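Local coordinates for periplasmic binding protein (Sulfurospirillum deleyianum, PDB 4PAG) that probably serves as the periplasmic solute-binding component of an ABC transporter and carries a bound histidine molecule in this crystal, at residues 52-57 with 270-275; 122-127 with 275-280; 34-39 with 307-312; 48-51 with 57-60. All blocks are in the same frame, centred on the assembly; numbering follows the deposited sequence.

Contact 1: residues 52-57 with 270-275; sequences KDNNNG and DRPPSF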
loop_
_atom_site.group_PDB
_atom_site.type_symbol
_atom_site.label_atom_id
_atom_site.label_comp_id
_atom_site.label_asym_id
_atom_site.label_seq_id
_atom_site.Cartn_x
_atom_site.Cartn_y
_atom_site.Cartn_z
ATOM N N LYS A 52 -3.546 -13.486 3.230
ATOM C CA LYS A 52 -2.493 -13.475 4.248
ATOM C C LYS A 52 -2.068 -12.057 4.673
ATOM O O LYS A 52 -1.682 -11.834 5.818
ATOM C CB LYS A 52 -1.280 -14.260 3.746
ATOM C CG LYS A 52 -0.267 -14.588 4.831
ATOM C CD LYS A 52 0.699 -15.658 4.362
ATOM C CE LYS A 52 1.867 -15.799 5.325
ATOM N NZ LYS A 52 2.722 -16.972 5.011
ATOM N N ASP A 53 -2.151 -11.107 3.746
ATOM C CA ASP A 53 -1.609 -9.762 3.957
ATOM C C ASP A 53 -2.687 -8.719 4.272
ATOM O O ASP A 53 -2.375 -7.580 4.639
ATOM C CB ASP A 53 -0.832 -9.338 2.705
ATOM C CG ASP A 53 0.307 -10.291 2.373
ATOM O OD1 ASP A 53 1.169 -10.521 3.249
ATOM O OD2 ASP A 53 0.352 -10.814 1.237
ATOM N N ASN A 54 -3.950 -9.107 4.100
ATOM C CA ASN A 54 -5.085 -8.204 4.256
ATOM C C ASN A 54 -6.205 -8.960 4.970
ATOM O O ASN A 54 -6.705 -9.963 4.448
ATOM C CB ASN A 54 -5.548 -7.681 2.889
ATOM C CG ASN A 54 -4.430 -7.004 2.108
ATOM O OD1 ASN A 54 -4.263 -5.789 2.167
ATOM N ND2 ASN A 54 -3.650 -7.793 1.383
ATOM N N ASN A 55 -6.569 -8.490 6.164
ATOM C CA ASN A 55 -7.394 -9.247 7.109
ATOM C C ASN A 55 -8.620 -8.481 7.584
ATOM O O ASN A 55 -8.643 -7.260 7.567
ATOM C CB ASN A 55 -6.588 -9.571 8.391
ATOM C CG ASN A 55 -5.358 -10.414 8.135
ATOM O OD1 ASN A 55 -5.191 -11.025 7.071
ATOM N ND2 ASN A 55 -4.483 -10.456 9.117
ATOM N N ASN A 56 -9.604 -9.221 8.087
ATOM C CA ASN A 56 -10.747 -8.656 8.805
ATOM C C ASN A 56 -11.598 -7.697 7.972
ATOM O O ASN A 56 -12.257 -6.812 8.514
ATOM C CB ASN A 56 -10.286 -7.956 10.097
ATOM C CG ASN A 56 -9.579 -8.893 11.059
ATOM O OD1 ASN A 56 -8.443 -8.643 11.477
ATOM N ND2 ASN A 56 -10.250 -9.973 11.427
ATOM N N GLY A 57 -11.609 -7.885 6.658
ATOM C CA GLY A 57 -12.322 -6.973 5.768
ATOM C C GLY A 57 -13.792 -6.813 6.112
ATOM O O GLY A 57 -14.343 -5.727 5.990
ATOM N N ASP A 270 2.502 -2.637 2.526
ATOM C CA ASP A 270 2.939 -3.459 1.388
ATOM C C ASP A 270 1.957 -4.616 1.117
ATOM O O ASP A 270 1.139 -4.945 1.970
ATOM C CB ASP A 270 4.332 -4.018 1.710
ATOM C CG ASP A 270 5.044 -4.595 0.508
ATOM O OD1 ASP A 270 4.664 -4.284 -0.643
ATOM O OD2 ASP A 270 6.014 -5.357 0.721
ATOM N N ARG A 271 2.025 -5.218 -0.072
ATOM C CA ARG A 271 1.279 -6.442 -0.368
ATOM C C ARG A 271 -0.235 -6.221 -0.219
ATOM O O ARG A 271 -0.919 -7.002 0.433
ATOM C CB ARG A 271 1.746 -7.601 0.546
ATOM C CG ARG A 271 3.251 -7.764 0.676
ATOM C CD ARG A 271 3.945 -8.059 -0.651
ATOM N NE ARG A 271 5.396 -7.916 -0.538
ATOM C CZ ARG A 271 6.280 -8.265 -1.476
ATOM N NH1 ARG A 271 5.890 -8.821 -2.617
ATOM N NH2 ARG A 271 7.572 -8.065 -1.266
ATOM N N PRO A 272 -0.771 -5.168 -0.861
ATOM C CA PRO A 272 -0.147 -4.287 -1.835
ATOM C C PRO A 272 0.401 -2.957 -1.303
ATOM O O PRO A 272 -0.036 -2.473 -0.257
ATOM C CB PRO A 272 -1.315 -3.954 -2.752
ATOM C CG PRO A 272 -2.470 -3.861 -1.797
ATOM C CD PRO A 272 -2.213 -4.893 -0.736
ATOM N N PRO A 273 1.323 -2.345 -2.064
ATOM C CA PRO A 273 1.560 -0.914 -1.935
ATOM C C PRO A 273 0.229 -0.216 -2.191
ATOM O O PRO A 273 -0.497 -0.610 -3.099
ATOM C CB PRO A 273 2.545 -0.597 -3.063
ATOM C CG PRO A 273 3.028 -1.893 -3.576
ATOM C CD PRO A 273 2.025 -2.934 -3.212
ATOM N N SER A 274 -0.126 0.762 -1.371
ATOM C CA SER A 274 -1.389 1.468 -1.554
ATOM C C SER A 274 -1.418 2.781 -0.781
ATOM O O SER A 274 -0.501 3.102 -0.015
ATOM C CB SER A 274 -2.569 0.600 -1.099
ATOM O OG SER A 274 -2.709 0.626 0.319
ATOM N N PHE A 275 -2.505 3.517 -0.991
ATOM C CA PHE A 275 -2.792 4.743 -0.256
ATOM C C PHE A 275 -2.750 4.575 1.276
ATOM O O PHE A 275 -2.621 5.560 1.998
ATOM C CB PHE A 275 -4.173 5.259 -0.657
ATOM C CG PHE A 275 -5.285 4.476 -0.051
ATOM C CD1 PHE A 275 -5.771 3.345 -0.672
ATOM C CD2 PHE A 275 -5.814 4.845 1.184
ATOM C CE1 PHE A 275 -6.786 2.601 -0.083
ATOM C CE2 PHE A 275 -6.816 4.106 1.772
ATOM C CZ PHE A 275 -7.311 2.979 1.135
HETATM O O HOH W 1 -1.459 -9.636 -0.855
#
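Asn54 and Arg271 make the direct polar link between these two loops. Asn54 ND2 donates to Arg271 O at 3.0 Å with an N-H...O angle of 155°, coming in within the carbonyl plane, while the acceptor lies 16° out of the Asn54 amide plane. The same nitrogen also reaches Asn51 OD1, and Asn54 OD1 receives the backbone N of Asn267, so both ends of the buried amide are engaged and its rotation is fixed. A second, indirect link runs through a water that donates to Asp53 OD2 and to Arg271 O, 3.0 Å from each; Arg271 O therefore has two donors.

The rest is van der Waals packing. Asp53 CB rests 3.3 Å from Arg271 O, and its carboxyl carbon CG lies 3.6 Å from Arg271 CB, the two side chains running alongside each other. Asn54 OD1 meets Pro272 CD at 3.7 Å, beside the cis peptide bond that precedes this proline. Replacing Asn54 by alanine would probably cost Arg271 O its amide donor and leave the Asn267 amide and Asn51 OD1 without this partner.

Opposite charges do not pair across the contact: Arg271 bends away to Asp270, Glu177 and Glu185. The loop that contributes Asn55 to the histidine pocket is thus held by a neutral amide-carbonyl bond and a water, with the nearby arginine committed to other acids.

Contact 2: residues 122-127 with 275-280; sequences DDSQNY and FMRILG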
loop_
_atom_site.group_PDB
_atom_site.type_symbol
_atom_site.label_atom_id
_atom_site.label_comp_id
_atom_site.label_asym_id
_atom_site.label_seq_id
_atom_site.Cartn_x
_atom_site.Cartn_y
_atom_site.Cartn_z
ATOM N N ASP A 122 3.944 5.161 -7.222
ATOM C CA ASP A 122 5.128 4.611 -6.573
ATOM C C ASP A 122 5.678 5.551 -5.496
ATOM O O ASP A 122 6.009 5.112 -4.394
ATOM C CB ASP A 122 6.181 4.249 -7.611
ATOM C CG ASP A 122 5.837 2.962 -8.370
ATOM O OD1 ASP A 122 4.846 2.262 -8.029
ATOM O OD2 ASP A 122 6.569 2.644 -9.314
ATOM N N ASP A 123 5.746 6.840 -5.809
ATOM C CA ASP A 123 6.071 7.858 -4.820
ATOM C C ASP A 123 4.782 8.181 -4.086
ATOM O O ASP A 123 3.832 8.664 -4.693
ATOM C CB ASP A 123 6.629 9.111 -5.505
ATOM C CG ASP A 123 7.194 10.141 -4.519
ATOM O OD1 ASP A 123 6.882 10.102 -3.297
ATOM O OD2 ASP A 123 7.959 11.013 -4.989
ATOM N N SER A 124 4.746 7.918 -2.779
ATOM C CA SER A 124 3.532 8.138 -1.998
ATOM C C SER A 124 3.098 9.614 -1.965
ATOM O O SER A 124 1.918 9.910 -1.741
ATOM C CB SER A 124 3.685 7.575 -0.576
ATOM O OG SER A 124 3.781 6.148 -0.578
ATOM N N GLN A 125 4.038 10.528 -2.191
ATOM C CA GLN A 125 3.714 11.948 -2.279
ATOM C C GLN A 125 2.755 12.239 -3.445
ATOM O O GLN A 125 2.104 13.279 -3.459
ATOM C CB GLN A 125 4.991 12.792 -2.404
ATOM C CG GLN A 125 6.056 12.491 -1.350
ATOM C CD GLN A 125 5.904 13.301 -0.073
ATOM O OE1 GLN A 125 6.747 13.233 0.817
ATOM N NE2 GLN A 125 4.854 14.096 0.005
ATOM N N ASN A 126 2.657 11.315 -4.405
ATOM C CA ASN A 126 1.703 11.444 -5.522
ATOM C C ASN A 126 0.234 11.140 -5.176
ATOM O O ASN A 126 -0.647 11.409 -5.991
ATOM C CB ASN A 126 2.093 10.536 -6.696
ATOM C CG ASN A 126 3.388 10.943 -7.361
ATOM O OD1 ASN A 126 3.951 12.004 -7.090
ATOM N ND2 ASN A 126 3.870 10.090 -8.247
ATOM N N TYR A 127 -0.049 10.576 -4.001
ATOM C CA TYR A 127 -1.434 10.171 -3.711
ATOM C C TYR A 127 -2.486 11.294 -3.811
ATOM O O TYR A 127 -3.554 11.069 -4.371
ATOM C CB TYR A 127 -1.544 9.390 -2.390
ATOM C CG TYR A 127 -1.182 7.926 -2.581
ATOM C CD1 TYR A 127 -1.943 7.107 -3.413
ATOM C CD2 TYR A 127 -0.070 7.373 -1.966
ATOM C CE1 TYR A 127 -1.606 5.775 -3.619
ATOM C CE2 TYR A 127 0.272 6.043 -2.162
ATOM C CZ TYR A 127 -0.494 5.248 -2.992
ATOM O OH TYR A 127 -0.144 3.922 -3.184
ATOM N N PHE A 275 -2.505 3.517 -0.991
ATOM C CA PHE A 275 -2.792 4.743 -0.256
ATOM C C PHE A 275 -2.750 4.575 1.276
ATOM O O PHE A 275 -2.621 5.560 1.998
ATOM C CB PHE A 275 -4.173 5.259 -0.657
ATOM C CG PHE A 275 -5.285 4.476 -0.051
ATOM C CD1 PHE A 275 -5.771 3.345 -0.672
ATOM C CD2 PHE A 275 -5.814 4.845 1.184
ATOM C CE1 PHE A 275 -6.786 2.601 -0.083
ATOM C CE2 PHE A 275 -6.816 4.106 1.772
ATOM C CZ PHE A 275 -7.311 2.979 1.135
HETATM N N MSE A 276 -2.879 3.350 1.778
HETATM C CA MSE A 276 -2.769 3.101 3.230
HETATM C C MSE A 276 -1.457 3.616 3.788
HETATM O O MSE A 276 -1.350 3.893 4.995
HETATM C CB MSE A 276 -2.846 1.610 3.558
HETATM C CG MSE A 276 -4.173 0.946 3.224
HETATM SE SE MSE A 276 -5.675 1.664 4.276
HETATM C CE MSE A 276 -5.144 1.032 6.071
ATOM N N ARG A 277 -0.455 3.757 2.922
ATOM C CA ARG A 277 0.859 4.296 3.310
ATOM C C ARG A 277 0.812 5.722 3.852
ATOM O O ARG A 277 1.698 6.129 4.616
ATOM C CB ARG A 277 1.830 4.219 2.140
ATOM C CG ARG A 277 2.242 2.798 1.819
ATOM C CD ARG A 277 2.881 2.655 0.447
ATOM N NE ARG A 277 3.509 1.347 0.367
ATOM C CZ ARG A 277 4.352 0.937 -0.572
ATOM N NH1 ARG A 277 4.685 1.723 -1.597
ATOM N NH2 ARG A 277 4.864 -0.291 -0.481
ATOM N N ILE A 278 -0.216 6.473 3.460
ATOM C CA ILE A 278 -0.490 7.778 4.055
ATOM C C ILE A 278 -0.476 7.688 5.591
ATOM O O ILE A 278 0.084 8.553 6.264
ATOM C CB ILE A 278 -1.843 8.315 3.551
ATOM C CG1 ILE A 278 -1.714 8.695 2.073
ATOM C CG2 ILE A 278 -2.303 9.515 4.365
ATOM C CD1 ILE A 278 -3.032 8.668 1.322
ATOM N N LEU A 279 -1.082 6.629 6.122
ATOM C CA LEU A 279 -1.080 6.358 7.557
ATOM C C LEU A 279 0.094 5.465 7.951
ATOM O O LEU A 279 0.748 5.700 8.973
ATOM C CB LEU A 279 -2.389 5.683 7.960
ATOM C CG LEU A 279 -2.523 5.238 9.414
ATOM C CD1 LEU A 279 -2.554 6.440 10.333
ATOM C CD2 LEU A 279 -3.781 4.400 9.586
ATOM N N GLY A 280 0.349 4.435 7.150
ATOM C CA GLY A 280 1.392 3.463 7.456
ATOM C C GLY A 280 2.773 4.053 7.627
ATOM O O GLY A 280 3.540 3.599 8.473
HETATM O O HOH W 2 3.357 4.280 -2.521
HETATM O O HOH W 3 6.128 2.666 -3.991
#
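Tyr127 lies against the Phe275 end of the opposite segment, and each step along its side chain finds a partner there. CB touches the tip of Ile278, CD1, at 4.1 Å. Further out, ring atoms CD1 and CE1 pass beside Phe275 CB. The ring then lays one face over the Phe275 backbone in a CH-pi contact: Phe275 CA is 3.7 Å from the Tyr127 ring centroid and only 15° off the ring normal. CZ comes within 3.3 Å of Phe275 N. At the tip, Tyr127 OH is close to that same nitrogen but badly angled for a bond; its probable hydrogen-bond partner is Ser274 O, at 3.3 Å. A leucine in place of Tyr127 would probably forfeit both the CH-pi face and this link to Ser274, leaving a gap beside Phe275. The Phe275 ring itself leads away, its CG set between the backbone N and the carbonyl carbon (chi1 75°), which leaves CA and CB rather than the ring against Tyr127.

Beside this apolar patch, Ser124 OG packs 3.7 Å from Arg277 CD, and a water donates to Ser124 OG at 2.7 Å while accepting from Arg277 NH1 in the guanidinium plane. Ser124 OG also bonds to Glu193, and Arg277 NH2 to the carbonyls of Phe190 and Thr269.

The contact therefore joins the entry to helix 127-138 with the approach to helix 277-288 and its beginning; Ile278 reaches on to helices 141-163 and 297-309, while helix 193-197 borders Ser124 and Arg277.

Contact 3: residues 34-39 with 307-312; sequences IYVIDD and LFFGVE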
loop_
_atom_site.group_PDB
_atom_site.type_symbol
_atom_site.label_atom_id
_atom_site.label_comp_id
_atom_site.label_asym_id
_atom_site.label_seq_id
_atom_site.Cartn_x
_atom_site.Cartn_y
_atom_site.Cartn_z
ATOM N N ILE A 34 -9.902 2.779 -5.428
ATOM C CA ILE A 34 -11.250 2.989 -5.965
ATOM C C ILE A 34 -12.288 2.700 -4.880
ATOM O O ILE A 34 -13.287 3.415 -4.769
ATOM C CB ILE A 34 -11.527 2.115 -7.202
ATOM C CG1 ILE A 34 -10.611 2.523 -8.364
ATOM C CG2 ILE A 34 -12.988 2.239 -7.626
ATOM C CD1 ILE A 34 -10.583 1.532 -9.517
ATOM N N TYR A 35 -12.043 1.665 -4.073
ATOM C CA TYR A 35 -12.966 1.319 -2.993
ATOM C C TYR A 35 -13.265 2.525 -2.097
ATOM O O TYR A 35 -14.425 2.829 -1.835
ATOM C CB TYR A 35 -12.472 0.138 -2.129
ATOM C CG TYR A 35 -13.385 -0.012 -0.949
ATOM C CD1 TYR A 35 -14.589 -0.700 -1.061
ATOM C CD2 TYR A 35 -13.111 0.643 0.242
ATOM C CE1 TYR A 35 -15.478 -0.757 0.001
ATOM C CE2 TYR A 35 -13.988 0.596 1.301
ATOM C CZ TYR A 35 -15.167 -0.107 1.183
ATOM O OH TYR A 35 -16.025 -0.155 2.257
ATOM N N VAL A 36 -12.223 3.202 -1.620
ATOM C CA VAL A 36 -12.425 4.288 -0.662
ATOM C C VAL A 36 -13.049 5.534 -1.299
ATOM O O VAL A 36 -13.642 6.331 -0.599
ATOM C CB VAL A 36 -11.143 4.649 0.148
ATOM C CG1 VAL A 36 -10.803 3.524 1.121
ATOM C CG2 VAL A 36 -9.966 4.976 -0.754
ATOM N N ILE A 37 -12.925 5.696 -2.619
ATOM C CA ILE A 37 -13.630 6.769 -3.320
ATOM C C ILE A 37 -15.108 6.378 -3.468
ATOM O O ILE A 37 -15.995 7.085 -2.986
ATOM C CB ILE A 37 -12.992 7.093 -4.688
ATOM C CG1 ILE A 37 -11.567 7.608 -4.495
ATOM C CG2 ILE A 37 -13.817 8.137 -5.444
ATOM C CD1 ILE A 37 -10.763 7.656 -5.777
ATOM N N ASP A 38 -15.367 5.245 -4.113
ATOM C CA ASP A 38 -16.733 4.722 -4.240
ATOM C C ASP A 38 -16.668 3.292 -4.767
ATOM O O ASP A 38 -16.181 3.061 -5.870
ATOM C CB ASP A 38 -17.555 5.602 -5.195
ATOM C CG ASP A 38 -19.001 5.159 -5.321
ATOM O OD1 ASP A 38 -19.488 4.366 -4.486
ATOM O OD2 ASP A 38 -19.660 5.607 -6.276
ATOM N N ASP A 39 -17.149 2.339 -3.977
ATOM C CA ASP A 39 -17.111 0.930 -4.373
ATOM C C ASP A 39 -18.229 0.548 -5.343
ATOM O O ASP A 39 -18.138 -0.480 -6.020
ATOM C CB ASP A 39 -17.149 0.025 -3.139
ATOM C CG ASP A 39 -18.434 0.147 -2.357
ATOM O OD1 ASP A 39 -18.848 1.294 -2.074
ATOM O OD2 ASP A 39 -19.019 -0.903 -2.013
ATOM N N LEU A 307 -12.502 8.909 7.991
ATOM C CA LEU A 307 -12.701 9.524 6.678
ATOM C C LEU A 307 -12.617 8.491 5.560
ATOM O O LEU A 307 -13.514 8.416 4.703
ATOM C CB LEU A 307 -11.681 10.643 6.448
ATOM C CG LEU A 307 -11.726 11.326 5.075
ATOM C CD1 LEU A 307 -13.067 12.018 4.860
ATOM C CD2 LEU A 307 -10.585 12.314 4.916
ATOM N N PHE A 308 -11.556 7.685 5.565
ATOM C CA PHE A 308 -11.328 6.728 4.469
ATOM C C PHE A 308 -12.298 5.552 4.473
ATOM O O PHE A 308 -12.745 5.131 3.409
ATOM C CB PHE A 308 -9.865 6.241 4.434
ATOM C CG PHE A 308 -8.928 7.226 3.799
ATOM C CD1 PHE A 308 -8.524 8.349 4.487
ATOM C CD2 PHE A 308 -8.498 7.057 2.486
ATOM C CE1 PHE A 308 -7.684 9.283 3.900
ATOM C CE2 PHE A 308 -7.654 7.978 1.897
ATOM C CZ PHE A 308 -7.247 9.099 2.603
ATOM N N PHE A 309 -12.642 5.039 5.654
ATOM C CA PHE A 309 -13.472 3.837 5.761
ATOM C C PHE A 309 -14.855 4.086 6.363
ATOM O O PHE A 309 -15.716 3.215 6.290
ATOM C CB PHE A 309 -12.731 2.744 6.549
ATOM C CG PHE A 309 -11.517 2.212 5.837
ATOM C CD1 PHE A 309 -11.662 1.364 4.743
ATOM C CD2 PHE A 309 -10.235 2.571 6.234
ATOM C CE1 PHE A 309 -10.550 0.882 4.066
ATOM C CE2 PHE A 309 -9.121 2.088 5.561
ATOM C CZ PHE A 309 -9.279 1.243 4.475
ATOM N N GLY A 310 -15.077 5.266 6.940
ATOM C CA GLY A 310 -16.344 5.555 7.605
ATOM C C GLY A 310 -16.512 4.752 8.882
ATOM O O GLY A 310 -17.632 4.421 9.263
ATOM N N VAL A 311 -15.399 4.439 9.545
ATOM C CA VAL A 311 -15.401 3.547 10.699
ATOM C C VAL A 311 -14.847 4.260 11.928
ATOM O O VAL A 311 -13.785 4.877 11.866
ATOM C CB VAL A 311 -14.569 2.285 10.421
ATOM C CG1 VAL A 311 -14.400 1.454 11.686
ATOM C CG2 VAL A 311 -15.235 1.454 9.332
ATOM N N GLU A 312 -15.582 4.166 13.032
ATOM C CA GLU A 312 -15.164 4.717 14.322
ATOM C C GLU A 312 -14.463 3.631 15.094
ATOM O O GLU A 312 -14.981 2.528 15.212
ATOM C CB GLU A 312 -16.380 5.153 15.130
ATOM C CG GLU A 312 -17.156 6.282 14.495
ATOM C CD GLU A 312 -16.455 7.612 14.646
ATOM O OE1 GLU A 312 -15.575 7.736 15.533
ATOM O OE2 GLU A 312 -16.796 8.534 13.882
HETATM O O HOH W 4 -15.540 1.134 4.506
#
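Val36 fits its two methyls against consecutive residues of the opposing helix end. CG1, anti to the carbonyl carbon (chi1 -70°), lies 3.4 Å from Phe308 O and 4.0 Å from Phe309 CE1, while CG2 meets the edge of the Phe308 ring at CD2, 4.1 Å away. Beside them, Tyr35 CE2 approaches Phe309 CD1 at 4.2 Å. A water closes this side: it accepts from Tyr35 OH at 2.6 Å and donates to Phe309 O at 2.7 Å, lying in the planes of both rings at their edges.

In the next shell, Tyr35 OH also accepts from Ser62 N, and its ring meets Phe65 edge-to-face. Phe308 stacks on Phe304 and lies nearly parallel to Phe275. Arg143 bonds to Val36 O through NH2 and to Leu307 O through NH1, so one guanidinium ties together the C-terminal ends of helices 28-37 and 297-309; just past the latter, Gly310 turns the chain with positive phi.

Direct contact between the helix ends is thus made by apolar side chains, with one methyl resting against the Phe308 carbonyl; the hydrogen bonds lie at the margins, where carbonyls near the helix ends are taken up by a water and an arginine whose positive charge probably suits the negative ends of both helix dipoles.

Contact 4: residues 48-51 with 57-60; sequences PQTN and GEKF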
loop_
_atom_site.group_PDB
_atom_site.type_symbol
_atom_site.label_atom_id
_atom_site.label_comp_id
_atom_site.label_asym_id
_atom_site.label_seq_id
_atom_site.Cartn_x
_atom_site.Cartn_y
_atom_site.Cartn_z
ATOM N N PRO A 48 -8.377 -12.413 -3.569
ATOM C CA PRO A 48 -9.347 -12.640 -2.493
ATOM C C PRO A 48 -9.331 -11.495 -1.494
ATOM O O PRO A 48 -8.256 -11.030 -1.104
ATOM C CB PRO A 48 -8.851 -13.931 -1.830
ATOM C CG PRO A 48 -8.040 -14.617 -2.866
ATOM C CD PRO A 48 -7.469 -13.561 -3.758
ATOM N N GLN A 49 -10.511 -11.047 -1.081
ATOM C CA GLN A 49 -10.636 -9.862 -0.230
ATOM C C GLN A 49 -9.964 -10.040 1.138
ATOM O O GLN A 49 -9.452 -9.078 1.716
ATOM C CB GLN A 49 -12.108 -9.503 -0.042
ATOM C CG GLN A 49 -12.765 -8.929 -1.285
ATOM C CD GLN A 49 -13.375 -9.974 -2.199
ATOM O OE1 GLN A 49 -12.878 -11.109 -2.318
ATOM N NE2 GLN A 49 -14.460 -9.591 -2.871
ATOM N N THR A 50 -9.981 -11.267 1.651
ATOM C CA THR A 50 -9.240 -11.612 2.852
ATOM C C THR A 50 -8.172 -12.600 2.444
ATOM O O THR A 50 -8.462 -13.620 1.818
ATOM C CB THR A 50 -10.123 -12.268 3.922
ATOM O OG1 THR A 50 -10.721 -13.449 3.380
ATOM C CG2 THR A 50 -11.203 -11.330 4.353
ATOM N N ASN A 51 -6.932 -12.280 2.779
ATOM C CA ASN A 51 -5.808 -13.115 2.414
ATOM C C ASN A 51 -4.737 -12.972 3.490
ATOM O O ASN A 51 -4.991 -12.407 4.557
ATOM C CB ASN A 51 -5.312 -12.752 1.002
ATOM C CG ASN A 51 -4.934 -11.282 0.863
ATOM O OD1 ASN A 51 -4.135 -10.756 1.636
ATOM N ND2 ASN A 51 -5.508 -10.612 -0.139
ATOM N N GLY A 57 -11.609 -7.885 6.658
ATOM C CA GLY A 57 -12.322 -6.973 5.768
ATOM C C GLY A 57 -13.792 -6.813 6.112
ATOM O O GLY A 57 -14.343 -5.727 5.990
ATOM N N GLU A 58 -14.429 -7.885 6.568
ATOM C CA GLU A 58 -15.870 -7.846 6.848
ATOM C C GLU A 58 -16.238 -6.848 7.956
ATOM O O GLU A 58 -17.362 -6.356 8.009
ATOM C CB GLU A 58 -16.414 -9.253 7.156
ATOM C CG GLU A 58 -15.988 -9.852 8.492
ATOM C CD GLU A 58 -14.557 -10.372 8.507
ATOM O OE1 GLU A 58 -13.898 -10.381 7.439
ATOM O OE2 GLU A 58 -14.086 -10.771 9.599
ATOM N N LYS A 59 -15.283 -6.532 8.824
ATOM C CA LYS A 59 -15.508 -5.573 9.899
ATOM C C LYS A 59 -15.356 -4.114 9.427
ATOM O O LYS A 59 -15.852 -3.204 10.087
ATOM C CB LYS A 59 -14.537 -5.848 11.056
ATOM C CG LYS A 59 -14.523 -7.296 11.558
ATOM C CD LYS A 59 -15.791 -7.676 12.311
ATOM C CE LYS A 59 -15.896 -6.930 13.637
ATOM N NZ LYS A 59 -16.953 -7.467 14.541
ATOM N N PHE A 60 -14.683 -3.896 8.292
ATOM C CA PHE A 60 -14.324 -2.548 7.836
ATOM C C PHE A 60 -14.867 -2.151 6.460
ATOM O O PHE A 60 -14.962 -0.963 6.164
ATOM C CB PHE A 60 -12.800 -2.420 7.790
ATOM C CG PHE A 60 -12.139 -2.480 9.138
ATOM C CD1 PHE A 60 -11.969 -1.330 9.885
ATOM C CD2 PHE A 60 -11.657 -3.674 9.640
ATOM C CE1 PHE A 60 -11.348 -1.377 11.115
ATOM C CE2 PHE A 60 -11.030 -3.729 10.879
ATOM C CZ PHE A 60 -10.880 -2.581 11.616
#
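The carboxylate of Glu58 is the flat group that reaches across to Thr50: its OE1 comes to 4.2 Å from Thr50 CG2, a loose touch of methyl and oxygen. The contact is a local loop-on-helix packing in the two-lobed periplasmic binding protein fold, in which the loop after helix 28-37 folds back on the short, weakly bonded helix 57-60. The other flat group, the Asn51 amide, works within its own loop. Its ND2 donates to Pro48 O at 2.9 Å; that oxygen lies 28° out of the Asn51 amide plane, and ND2 approaches nearly in line with the C=O, but the N-H is bent. Asn51 OD1 takes Asp53 N. The Phe60 ring turns elsewhere, meeting Tyr321 of the histidine pocket edge-to-face.

Thr50 carries the contact. Its methyl lies anti to the carbonyl carbon, with OG1 taking the place between backbone N and carbonyl carbon (chi1 58°), which turns the methyl toward Gly57. Glu58 curls its chain back toward the loop through a bend at chi2 (-76°). Both residues are exposed, and the packing is thin. Gln49 NE2 bonds to the carbonyls of Phe65 and Leu68, linking the loop to the region of helix 63-66. At the point where the chain enters the helix, Thr50 CG2 stands 4.2 Å from Gly57 N.

How the contacts relate
Contact 2 is fully buried, contacts 1 and 3 are partly so, and contact 4 lies mostly at the surface. Phe275 ties contacts 1, 2 and 3 together: it belongs to the segments of both contact 1 and contact 2, and its ring packs on Val36 and Phe308 of contact 3, where the selenium of Met276 also touches Phe309. Contacts 1 and 4 share Gly57 and hold two parts of the same loop, which reaches the histidine pocket. Chemistry follows place: amide, carbonyl and water join loops in contact 1, aromatic and aliphatic groups dominate around the helices of contacts 2 and 3, with waters beside them, and contact 4 has little more than a methyl touch.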